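Side-chain contacts in nigritoxine (Vibrio nigripulchritudo, PDB 5M41), which is a bacterial toxin active against crustaceans and insects: residues 125-130 with 159-164; 412-415 with 421-424; 498-501 with 506-509. One frame throughout, in Å; residues are numbered along the deposited sequence.

Overall arrangement
The three contacts follow one another along the chain without touching: centres lie about 48 Å apart for contacts 1 and 2, about 38 Å for 2 and 3, and about 73 Å for 1 and 3, which sit on opposite sides of the chain's centre. No two share a helix or strand. Contact 1, partly buried, lays a loop tryptophan against a short helix without a hydrogen bond between them. Contact 2, nearest the middle of the molecule yet at its surface, is sparse apolar packing between a helix end and the following proline-rich loop. Contact 3, partly buried, differs in kind, since backbone hydrogen bonds pair two hairpin strands.

Contact 1 (125-130 with 159-164); sequences ESFRQN and WNLGYF
F127 and R128, on the short helix 125-128, meet W159 and L161 of the loop that leads to strand 170-173; the pairing is a helix-on-loop contact beside the five-stranded antiparallel sheet of the N-terminal part of the toxin. Before them, E125 bears on it indirectly, through its carboxylate. F127 uses two parts of its side chain. Its CB lies 3.9 Å from CH2 of W159, while its ring leads on toward the sheet, where it packs on L100 and M86. On the way CD1 comes 4.0 Å from CD1 of L161, obliquely to the phenyl plane, and the two side chains cross at about a right angle. L161 also rests on L100, so both residues lean on the same strand, 98-102.

R128 supplies the broadest contact, lying over one face of the indole. Its backbone takes the six-membered end, where CA sits over the face and N of R128 is 3.6 Å from CH2 of W159. With CG anti to the backbone N (chi1 -164°) and the chain extended as far as NE, CB, CG and CD follow one another across the ring system. CG forms a CH-pi contact, 3.7 Å from the centroid of the five-membered ring of W159 and only 14° off its normal; CD of R128 is 3.7 Å from CG of W159. The guanidinium rises away from the indole while staying roughly over the five-membered ring, the planes 86° apart. Its CZ is 5.6 Å from the same centroid, leaving at most a weak cation-pi attraction. What steadies this group is a salt bridge one helical turn back: NH1 of R128 donates at 3.1 Å to the syn lone pair of OE1 of E125, an oxygen tilted somewhat out of the guanidinium plane.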
ATOM      1  N   GLU A 125      -7.834  32.694  32.095  1.00 54.07           N
ATOM      2  CA  GLU A 125      -7.811  32.921  30.674  1.00 53.22           C
ATOM      3  C   GLU A 125      -8.838  32.034  29.953  1.00 52.05           C
ATOM      4  O   GLU A 125      -9.396  32.433  28.930  1.00 50.73           O
ATOM      5  CB  GLU A 125      -6.377  32.674  30.160  1.00 58.16           C
ATOM      6  CG  GLU A 125      -6.101  33.013  28.692  1.00 59.49           C
ATOM      7  CD  GLU A 125      -6.485  34.439  28.295  1.00 63.89           C
ATOM      8  OE1 GLU A 125      -6.524  35.332  29.161  1.00 65.36           O
ATOM      9  OE2 GLU A 125      -6.752  34.676  27.093  1.00 70.70           O
ATOM     10  N   SER A 126      -9.114  30.851  30.499  1.00 49.60           N
ATOM     11  CA  SER A 126     -10.084  29.960  29.883  1.00 48.17           C
ATOM     12  C   SER A 126     -11.514  30.527  29.904  1.00 46.89           C
ATOM     13  O   SER A 126     -12.384  30.015  29.187  1.00 44.74           O
ATOM     14  CB  SER A 126     -10.035  28.563  30.504  1.00 46.97           C
ATOM     15  OG  SER A 126     -10.663  28.544  31.774  1.00 49.97           O
ATOM     16  N   PHE A 127     -11.748  31.550  30.731  1.00 44.78           N
ATOM     17  CA  PHE A 127     -13.019  32.288  30.744  1.00 44.10           C
ATOM     18  C   PHE A 127     -12.915  33.513  29.842  1.00 43.60           C
ATOM     19  O   PHE A 127     -13.800  33.795  29.023  1.00 42.44           O
ATOM     20  CB  PHE A 127     -13.408  32.700  32.171  1.00 45.96           C
ATOM     21  CG  PHE A 127     -13.953  31.565  32.994  1.00 45.92           C
ATOM     22  CD1 PHE A 127     -15.325  31.348  33.082  1.00 43.74           C
ATOM     23  CD2 PHE A 127     -13.093  30.667  33.634  1.00 47.91           C
ATOM     24  CE1 PHE A 127     -15.826  30.282  33.822  1.00 44.33           C
ATOM     25  CE2 PHE A 127     -13.594  29.593  34.375  1.00 48.48           C
ATOM     26  CZ  PHE A 127     -14.960  29.410  34.475  1.00 46.73           C
ATOM     27  N   ARG A 128     -11.793  34.202  29.961  1.00 42.91           N
ATOM     28  CA  ARG A 128     -11.575  35.412  29.233  1.00 44.44           C
ATOM     29  C   ARG A 128     -11.591  35.191  27.721  1.00 41.93           C
ATOM     30  O   ARG A 128     -12.070  36.061  26.991  1.00 39.37           O
ATOM     31  CB  ARG A 128     -10.243  36.019  29.637  1.00 46.91           C
ATOM     32  CG  ARG A 128     -10.106  37.467  29.206  1.00 50.45           C
ATOM     33  CD  ARG A 128      -8.865  38.083  29.834  1.00 54.89           C
ATOM     34  NE  ARG A 128      -8.427  39.216  29.040  1.00 59.37           N
ATOM     35  CZ  ARG A 128      -7.587  39.127  28.015  1.00 60.68           C
ATOM     36  NH1 ARG A 128      -7.071  37.951  27.665  1.00 60.03           N
ATOM     37  NH2 ARG A 128      -7.260  40.222  27.340  1.00 63.59           N
ATOM     38  N   GLN A 129     -11.047  34.049  27.284  1.00 41.72           N
ATOM     39  CA  GLN A 129     -10.989  33.616  25.866  1.00 43.29           C
ATOM     40  C   GLN A 129     -12.364  33.503  25.225  1.00 38.70           C
ATOM     41  O   GLN A 129     -12.479  33.485  24.014  1.00 36.83           O
ATOM     42  CB  GLN A 129     -10.440  32.190  25.792  1.00 46.03           C
ATOM     43  CG  GLN A 129      -8.976  32.053  25.528  1.00 50.55           C
ATOM     44  CD  GLN A 129      -8.523  30.612  25.720  1.00 49.47           C
ATOM     45  OE1 GLN A 129      -9.333  29.671  25.843  1.00 47.30           O
ATOM     46  NE2 GLN A 129      -7.215  30.434  25.775  1.00 56.23           N
ATOM     47  N   ASN A 130     -13.387  33.322  26.048  1.00 37.21           N
ATOM     48  CA  ASN A 130     -14.745  33.114  25.554  1.00 35.37           C
ATOM     49  C   ASN A 130     -15.430  34.391  25.092  1.00 36.00           C
ATOM     50  O   ASN A 130     -16.574  34.345  24.590  1.00 34.89           O
ATOM     51  CB  ASN A 130     -15.581  32.402  26.613  1.00 34.24           C
ATOM     52  CG  ASN A 130     -15.230  30.924  26.746  1.00 35.06           C
ATOM     53  OD1 ASN A 130     -14.825  30.301  25.781  1.00 35.57           O
ATOM     54  ND2 ASN A 130     -15.422  30.354  27.933  1.00 32.89           N
ATOM     55  N   TRP A 159      -8.502  41.515  35.093  1.00 67.99           N
ATOM     56  CA  TRP A 159      -9.757  41.021  34.490  1.00 61.43           C
ATOM     57  C   TRP A 159     -10.507  40.018  35.357  1.00 59.75           C
ATOM     58  O   TRP A 159      -9.906  39.073  35.876  1.00 58.80           O
ATOM     59  CB  TRP A 159      -9.459  40.447  33.094  1.00 59.13           C
ATOM     60  CG  TRP A 159     -10.697  40.015  32.352  1.00 57.72           C
ATOM     61  CD1 TRP A 159     -11.419  40.733  31.401  1.00 58.00           C
ATOM     62  CD2 TRP A 159     -11.414  38.740  32.493  1.00 56.08           C
ATOM     63  NE1 TRP A 159     -12.503  40.005  30.954  1.00 56.41           N
ATOM     64  CE2 TRP A 159     -12.555  38.805  31.569  1.00 53.53           C
ATOM     65  CE3 TRP A 159     -11.229  37.597  33.256  1.00 56.23           C
ATOM     66  CZ2 TRP A 159     -13.456  37.772  31.450  1.00 51.31           C
ATOM     67  CZ3 TRP A 159     -12.151  36.552  33.119  1.00 55.68           C
ATOM     68  CH2 TRP A 159     -13.232  36.639  32.232  1.00 52.71           C
ATOM     69  N   ASN A 160     -11.821  40.208  35.529  1.00 57.26           N
ATOM     70  CA  ASN A 160     -12.667  39.200  36.194  1.00 56.25           C
ATOM     71  C   ASN A 160     -14.159  39.280  35.832  1.00 53.38           C
ATOM     72  O   ASN A 160     -14.588  40.241  35.202  1.00 52.22           O
ATOM     73  CB  ASN A 160     -12.441  39.175  37.729  1.00 58.10           C
ATOM     74  CG  ASN A 160     -12.994  40.396  38.433  1.00 60.53           C
ATOM     75  OD1 ASN A 160     -14.204  40.630  38.458  1.00 59.81           O
ATOM     76  ND2 ASN A 160     -12.103  41.167  39.049  1.00 62.35           N
ATOM     77  N   LEU A 161     -14.940  38.282  36.246  1.00 50.86           N
ATOM     78  CA  LEU A 161     -16.377  38.231  35.920  1.00 51.16           C
ATOM     79  C   LEU A 161     -17.345  38.967  36.871  1.00 52.08           C
ATOM     80  O   LEU A 161     -18.572  38.810  36.760  1.00 49.20           O
ATOM     81  CB  LEU A 161     -16.829  36.771  35.757  1.00 51.59           C
ATOM     82  CG  LEU A 161     -16.319  35.934  34.573  1.00 50.92           C
ATOM     83  CD1 LEU A 161     -17.020  34.586  34.611  1.00 49.37           C
ATOM     84  CD2 LEU A 161     -16.563  36.607  33.224  1.00 48.50           C
ATOM     85  N   GLY A 162     -16.807  39.797  37.774  1.00 53.84           N
ATOM     86  CA  GLY A 162     -17.632  40.593  38.687  1.00 52.36           C
ATOM     87  C   GLY A 162     -18.770  41.325  38.005  1.00 52.64           C
ATOM     88  O   GLY A 162     -19.868  41.438  38.560  1.00 52.91           O
ATOM     89  N   TYR A 163     -18.532  41.782  36.778  1.00 52.78           N
ATOM     90  CA  TYR A 163     -19.559  42.532  36.038  1.00 54.40           C
ATOM     91  C   TYR A 163     -20.835  41.734  35.708  1.00 51.97           C
ATOM     92  O   TYR A 163     -21.877  42.319  35.410  1.00 51.68           O
ATOM     93  CB  TYR A 163     -18.978  43.194  34.778  1.00 54.59           C
ATOM     94  CG  TYR A 163     -18.639  42.249  33.643  1.00 55.91           C
ATOM     95  CD1 TYR A 163     -19.487  42.125  32.539  1.00 57.07           C
ATOM     96  CD2 TYR A 163     -17.457  41.499  33.658  1.00 56.48           C
ATOM     97  CE1 TYR A 163     -19.177  41.267  31.487  1.00 54.99           C
ATOM     98  CE2 TYR A 163     -17.142  40.639  32.615  1.00 57.76           C
ATOM     99  CZ  TYR A 163     -18.003  40.535  31.530  1.00 56.62           C
ATOM    100  OH  TYR A 163     -17.683  39.699  30.490  1.00 56.57           O
ATOM    101  N   PHE A 164     -20.763  40.408  35.791  1.00 51.58           N
ATOM    102  CA  PHE A 164     -21.941  39.564  35.593  1.00 50.41           C
ATOM    103  C   PHE A 164     -23.025  39.882  36.642  1.00 54.31           C
ATOM    104  O   PHE A 164     -24.202  39.610  36.435  1.00 53.63           O
ATOM    105  CB  PHE A 164     -21.551  38.076  35.647  1.00 49.14           C
ATOM    106  CG  PHE A 164     -21.128  37.484  34.316  1.00 47.55           C
ATOM    107  CD1 PHE A 164     -20.343  38.208  33.406  1.00 46.35           C
ATOM    108  CD2 PHE A 164     -21.490  36.171  33.987  1.00 46.81           C
ATOM    109  CE1 PHE A 164     -19.953  37.642  32.188  1.00 46.30           C
ATOM    110  CE2 PHE A 164     -21.093  35.595  32.773  1.00 44.78           C
ATOM    111  CZ  PHE A 164     -20.327  36.335  31.874  1.00 45.43           C
TER

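Contact 2 (412-415 with 421-424); sequences AIKK and PLPT
P421 and L422 pass beside K414, and P423 beside I413, where the connection between helix 406-415 and strand 427-429 passes across the C-terminal part of that helix and packs against it. The backbones stay well apart, the closest pair of CA atoms, those of K414 and L422, being 7.1 Å from each other.

P421 takes part through its backbone, since its CB points away from the helix. Its carbonyl O lies 4.2 Å from CG of K414, a contact with a methylene group and not a polar bond. L422 follows with one branch: CD2 reaches the far part of the lysine chain, 4.1 Å from CE of K414 and no farther from CD. The lysine chain bends at chi3 (-71°), which turns CE alongside this methyl group, and the two side chains meet at a slant. Behind them, I362 of strand 359-363 touches both L422 and I413.

P423 brings its ring to the more buried side of the contact, and packs in addition on I360 of the same strand. On the helix, the first torsion of I413 (chi1 -78°) sets CG2 anti to the backbone N, and this is the branch that meets the proline. That methyl group ends 4.1 Å from CD of P423.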
ATOM      1  N   ALA A 412      -2.836 -10.014   7.259  1.00 59.90           N
ATOM      2  CA  ALA A 412      -1.585  -9.995   8.008  1.00 59.24           C
ATOM      3  C   ALA A 412      -1.574  -8.845   9.023  1.00 61.38           C
ATOM      4  O   ALA A 412      -0.996  -8.966  10.108  1.00 64.34           O
ATOM      5  CB  ALA A 412      -0.402  -9.920   7.059  1.00 56.54           C
ATOM      6  N   ILE A 413      -2.244  -7.748   8.684  1.00 60.83           N
ATOM      7  CA  ILE A 413      -2.392  -6.616   9.597  1.00 63.90           C
ATOM      8  C   ILE A 413      -3.257  -6.999  10.810  1.00 70.34           C
ATOM      9  O   ILE A 413      -2.890  -6.728  11.954  1.00 71.14           O
ATOM     10  CB  ILE A 413      -2.990  -5.396   8.869  1.00 62.34           C
ATOM     11  CG1 ILE A 413      -1.909  -4.717   8.034  1.00 61.92           C
ATOM     12  CG2 ILE A 413      -3.617  -4.416   9.860  1.00 64.68           C
ATOM     13  CD1 ILE A 413      -2.460  -3.673   7.085  1.00 63.54           C
ATOM     14  N   LYS A 414      -4.389  -7.648  10.537  1.00 73.90           N
ATOM     15  CA  LYS A 414      -5.343  -8.063  11.568  1.00 79.45           C
ATOM     16  C   LYS A 414      -4.867  -9.256  12.388  1.00 85.47           C
ATOM     17  O   LYS A 414      -5.486  -9.593  13.394  1.00 89.59           O
ATOM     18  CB  LYS A 414      -6.692  -8.408  10.937  1.00 77.95           C
ATOM     19  CG  LYS A 414      -7.406  -7.214  10.334  1.00 76.61           C
ATOM     20  CD  LYS A 414      -8.807  -7.579   9.884  1.00 78.92           C
ATOM     21  CE  LYS A 414      -8.813  -8.464   8.654  1.00 78.40           C
ATOM     22  NZ  LYS A 414     -10.218  -8.684   8.214  1.00 83.47           N
ATOM     23  N   LYS A 415      -3.785  -9.901  11.953  1.00 89.71           N
ATOM     24  CA  LYS A 415      -3.234 -11.050  12.671  1.00 99.21           C
ATOM     25  C   LYS A 415      -2.660 -10.632  14.026  1.00104.41           C
ATOM     26  O   LYS A 415      -2.843 -11.339  15.018  1.00108.45           O
ATOM     27  CB  LYS A 415      -2.164 -11.767  11.840  1.00101.80           C
ATOM     28  CG  LYS A 415      -1.637 -13.036  12.493  1.00107.67           C
ATOM     29  CD  LYS A 415      -0.163 -13.260  12.205  1.00107.57           C
ATOM     30  CE  LYS A 415       0.472 -14.089  13.312  1.00109.63           C
ATOM     31  NZ  LYS A 415       1.633 -14.872  12.807  1.00111.83           N
ATOM     32  N   PRO A 421     -11.474  -4.557  12.764  1.00 77.71           N
ATOM     33  CA  PRO A 421     -11.751  -4.048  11.427  1.00 72.40           C
ATOM     34  C   PRO A 421     -10.435  -3.666  10.754  1.00 63.81           C
ATOM     35  O   PRO A 421      -9.391  -3.647  11.401  1.00 60.98           O
ATOM     36  CB  PRO A 421     -12.603  -2.805  11.695  1.00 72.13           C
ATOM     37  CG  PRO A 421     -12.117  -2.314  13.018  1.00 74.33           C
ATOM     38  CD  PRO A 421     -11.747  -3.543  13.805  1.00 77.93           C
ATOM     39  N   LEU A 422     -10.477  -3.407   9.460  1.00 59.12           N
ATOM     40  CA  LEU A 422      -9.310  -2.852   8.788  1.00 56.00           C
ATOM     41  C   LEU A 422      -9.120  -1.410   9.286  1.00 52.19           C
ATOM     42  O   LEU A 422     -10.109  -0.736   9.593  1.00 49.97           O
ATOM     43  CB  LEU A 422      -9.496  -2.917   7.272  1.00 56.85           C
ATOM     44  CG  LEU A 422      -9.391  -4.333   6.680  1.00 61.24           C
ATOM     45  CD1 LEU A 422      -9.808  -4.358   5.216  1.00 62.07           C
ATOM     46  CD2 LEU A 422      -7.983  -4.904   6.837  1.00 61.13           C
ATOM     47  N   PRO A 423      -7.852  -0.949   9.407  1.00 48.77           N
ATOM     48  CA  PRO A 423      -7.644   0.436   9.815  1.00 43.60           C
ATOM     49  C   PRO A 423      -8.394   1.439   8.927  1.00 41.07           C
ATOM     50  O   PRO A 423      -8.576   1.218   7.739  1.00 39.96           O
ATOM     51  CB  PRO A 423      -6.121   0.613   9.733  1.00 42.41           C
ATOM     52  CG  PRO A 423      -5.622  -0.533   8.916  1.00 47.16           C
ATOM     53  CD  PRO A 423      -6.580  -1.654   9.143  1.00 46.59           C
ATOM     54  N   THR A 424      -8.871   2.523   9.523  1.00 39.56           N
ATOM     55  CA  THR A 424      -9.571   3.579   8.778  1.00 38.21           C
ATOM     56  C   THR A 424      -8.634   4.256   7.744  1.00 36.78           C
ATOM     57  O   THR A 424      -7.474   4.599   8.054  1.00 36.85           O
ATOM     58  CB  THR A 424     -10.135   4.601   9.788  1.00 37.77           C
ATOM     59  OG1 THR A 424     -10.968   3.885  10.681  1.00 40.63           O
ATOM     60  CG2 THR A 424     -10.977   5.703   9.130  1.00 36.78           C
TER

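Contact 3 (498-501 with 506-509); sequences YINE and EKNI
The beta hairpin of strands 496-500 and 505-515 is joined here close to its turn, where Y498 pairs with K507 and I499 with E506. The short strand axes approach to 4.8 Å, with 147° between their directions. Y498 and K507 form an antiparallel hydrogen-bonded pair: N of Y498 donates to O of K507 at 2.6 Å, and N of K507 returns a bond to O of Y498 at 2.8 Å. The return bond is nearly straight (168° at the hydrogen), the first one less so. The second carbonyl also receives a CA-H...O contact, with CA of E506 at 3.3 Å from O of Y498. Next along, I499 and E506 make the non-hydrogen-bonded pair; their side chains lie on the sheet face opposite Y498 and K507, and only a loose approach joins CG1 of I499 to OE2 of E506, 4.4 Å apart.

This hairpin forms one side of a four-stranded antiparallel sheet in which 496-500 is an outermost strand, and helix 546-555 packs on the face bearing Y498. With CG anti to the amide nitrogen (chi1 171°), the tyrosine ring leans along its own strand, so that the backbone N of N500 sits over the centre of one face. K507 meets the ring at its edge, CB of K507 being 4.4 Å from CD2 of Y498. The hydroxyl of Y498 is hydrogen-bonded to D551, while the extended chain of K507 carries NZ to a salt bridge with E548, so the helix holds both polar ends. ND2 of N500 lies 4.4 Å from CE of K507 and makes a weak hydrogen bond to that same E548 carboxylate. At the other end of the contact, CG1 of I509 lies 3.7 Å from CB of Y498.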
ATOM      1  N   TYR A 498      26.791  -9.524 -11.272  1.00 59.69           N
ATOM      2  CA  TYR A 498      25.597  -9.403 -10.480  1.00 58.69           C
ATOM      3  C   TYR A 498      25.815  -8.364  -9.385  1.00 62.18           C
ATOM      4  O   TYR A 498      26.736  -8.489  -8.565  1.00 61.79           O
ATOM      5  CB  TYR A 498      25.193 -10.763  -9.894  1.00 56.73           C
ATOM      6  CG  TYR A 498      24.076 -10.666  -8.889  1.00 57.20           C
ATOM      7  CD1 TYR A 498      22.886 -10.002  -9.197  1.00 55.95           C
ATOM      8  CD2 TYR A 498      24.211 -11.221  -7.627  1.00 58.10           C
ATOM      9  CE1 TYR A 498      21.864  -9.902  -8.269  1.00 56.83           C
ATOM     10  CE2 TYR A 498      23.199 -11.119  -6.689  1.00 58.81           C
ATOM     11  CZ  TYR A 498      22.028 -10.466  -7.017  1.00 58.32           C
ATOM     12  OH  TYR A 498      21.034 -10.372  -6.075  1.00 57.70           O
ATOM     13  N   ILE A 499      24.975  -7.333  -9.388  1.00 62.60           N
ATOM     14  CA  ILE A 499      25.006  -6.317  -8.335  1.00 65.80           C
ATOM     15  C   ILE A 499      23.953  -6.622  -7.283  1.00 66.34           C
ATOM     16  O   ILE A 499      22.751  -6.453  -7.510  1.00 63.35           O
ATOM     17  CB  ILE A 499      24.826  -4.884  -8.880  1.00 68.64           C
ATOM     18  CG1 ILE A 499      25.870  -4.602  -9.966  1.00 71.31           C
ATOM     19  CG2 ILE A 499      24.945  -3.873  -7.740  1.00 70.12           C
ATOM     20  CD1 ILE A 499      25.480  -3.502 -10.932  1.00 76.67           C
ATOM     21  N   ASN A 500      24.425  -7.106  -6.140  1.00 69.49           N
ATOM     22  CA  ASN A 500      23.569  -7.462  -5.023  1.00 69.97           C
ATOM     23  C   ASN A 500      23.256  -6.187  -4.279  1.00 71.53           C
ATOM     24  O   ASN A 500      24.114  -5.644  -3.573  1.00 71.39           O
ATOM     25  CB  ASN A 500      24.301  -8.458  -4.119  1.00 74.36           C
ATOM     26  CG  ASN A 500      23.396  -9.097  -3.089  1.00 74.88           C
ATOM     27  OD1 ASN A 500      22.577  -8.425  -2.452  1.00 73.81           O
ATOM     28  ND2 ASN A 500      23.556 -10.411  -2.902  1.00 74.57           N
ATOM     29  N   GLU A 501      22.038  -5.690  -4.462  1.00 68.68           N
ATOM     30  CA  GLU A 501      21.654  -4.400  -3.908  1.00 71.68           C
ATOM     31  C   GLU A 501      21.625  -4.396  -2.373  1.00 75.92           C
ATOM     32  O   GLU A 501      21.829  -3.347  -1.750  1.00 80.20           O
ATOM     33  CB  GLU A 501      20.307  -3.946  -4.480  1.00 66.96           C
ATOM     34  CG  GLU A 501      20.354  -3.443  -5.918  1.00 65.74           C
ATOM     35  CD  GLU A 501      18.990  -3.528  -6.602  1.00 66.75           C
ATOM     36  OE1 GLU A 501      18.467  -4.655  -6.731  1.00 68.33           O
ATOM     37  OE2 GLU A 501      18.430  -2.487  -7.013  1.00 63.22           O
ATOM     38  N   GLU A 506      29.270  -6.895  -5.379  1.00 76.75           N
ATOM     39  CA  GLU A 506      29.290  -7.372  -6.757  1.00 76.43           C
ATOM     40  C   GLU A 506      29.757  -8.819  -6.789  1.00 73.00           C
ATOM     41  O   GLU A 506      30.721  -9.172  -6.111  1.00 72.51           O
ATOM     42  CB  GLU A 506      30.233  -6.538  -7.617  1.00 78.02           C
ATOM     43  CG  GLU A 506      29.801  -5.094  -7.811  1.00 83.39           C
ATOM     44  CD  GLU A 506      30.540  -4.420  -8.953  1.00 85.60           C
ATOM     45  OE1 GLU A 506      31.577  -4.953  -9.383  1.00 86.91           O
ATOM     46  OE2 GLU A 506      30.081  -3.360  -9.433  1.00 90.68           O
ATOM     47  N   LYS A 507      29.070  -9.646  -7.579  1.00 65.43           N
ATOM     48  CA  LYS A 507      29.470 -11.037  -7.793  1.00 62.73           C
ATOM     49  C   LYS A 507      29.548 -11.326  -9.286  1.00 62.15           C
ATOM     50  O   LYS A 507      28.712 -10.846 -10.071  1.00 59.56           O
ATOM     51  CB  LYS A 507      28.474 -12.011  -7.150  1.00 61.54           C
ATOM     52  CG  LYS A 507      28.300 -11.888  -5.646  1.00 62.80           C
ATOM     53  CD  LYS A 507      27.559 -13.102  -5.112  1.00 61.40           C
ATOM     54  CE  LYS A 507      27.060 -12.882  -3.689  1.00 62.29           C
ATOM     55  NZ  LYS A 507      26.306 -14.082  -3.216  1.00 56.88           N
ATOM     56  N   ASN A 508      30.541 -12.124  -9.666  1.00 59.64           N
ATOM     57  CA  ASN A 508      30.691 -12.589 -11.038  1.00 59.75           C
ATOM     58  C   ASN A 508      30.061 -13.957 -11.203  1.00 59.42           C
ATOM     59  O   ASN A 508      30.496 -14.934 -10.570  1.00 57.88           O
ATOM     60  CB  ASN A 508      32.166 -12.646 -11.444  1.00 63.59           C
ATOM     61  CG  ASN A 508      32.809 -11.282 -11.477  1.00 66.19           C
ATOM     62  OD1 ASN A 508      32.285 -10.342 -12.072  1.00 68.59           O
ATOM     63  ND2 ASN A 508      33.955 -11.164 -10.838  1.00 71.18           N
ATOM     64  N   ILE A 509      29.050 -14.017 -12.074  1.00 54.46           N
ATOM     65  CA  ILE A 509      28.231 -15.199 -12.262  1.00 52.08           C
ATOM     66  C   ILE A 509      28.400 -15.779 -13.653  1.00 50.59           C
ATOM     67  O   ILE A 509      28.387 -15.056 -14.647  1.00 51.26           O
ATOM     68  CB  ILE A 509      26.733 -14.854 -12.039  1.00 50.67           C
ATOM     69  CG1 ILE A 509      26.557 -14.061 -10.729  1.00 49.58           C
ATOM     70  CG2 ILE A 509      25.872 -16.111 -12.064  1.00 46.37           C
ATOM     71  CD1 ILE A 509      27.001 -14.792  -9.469  1.00 49.16           C
TER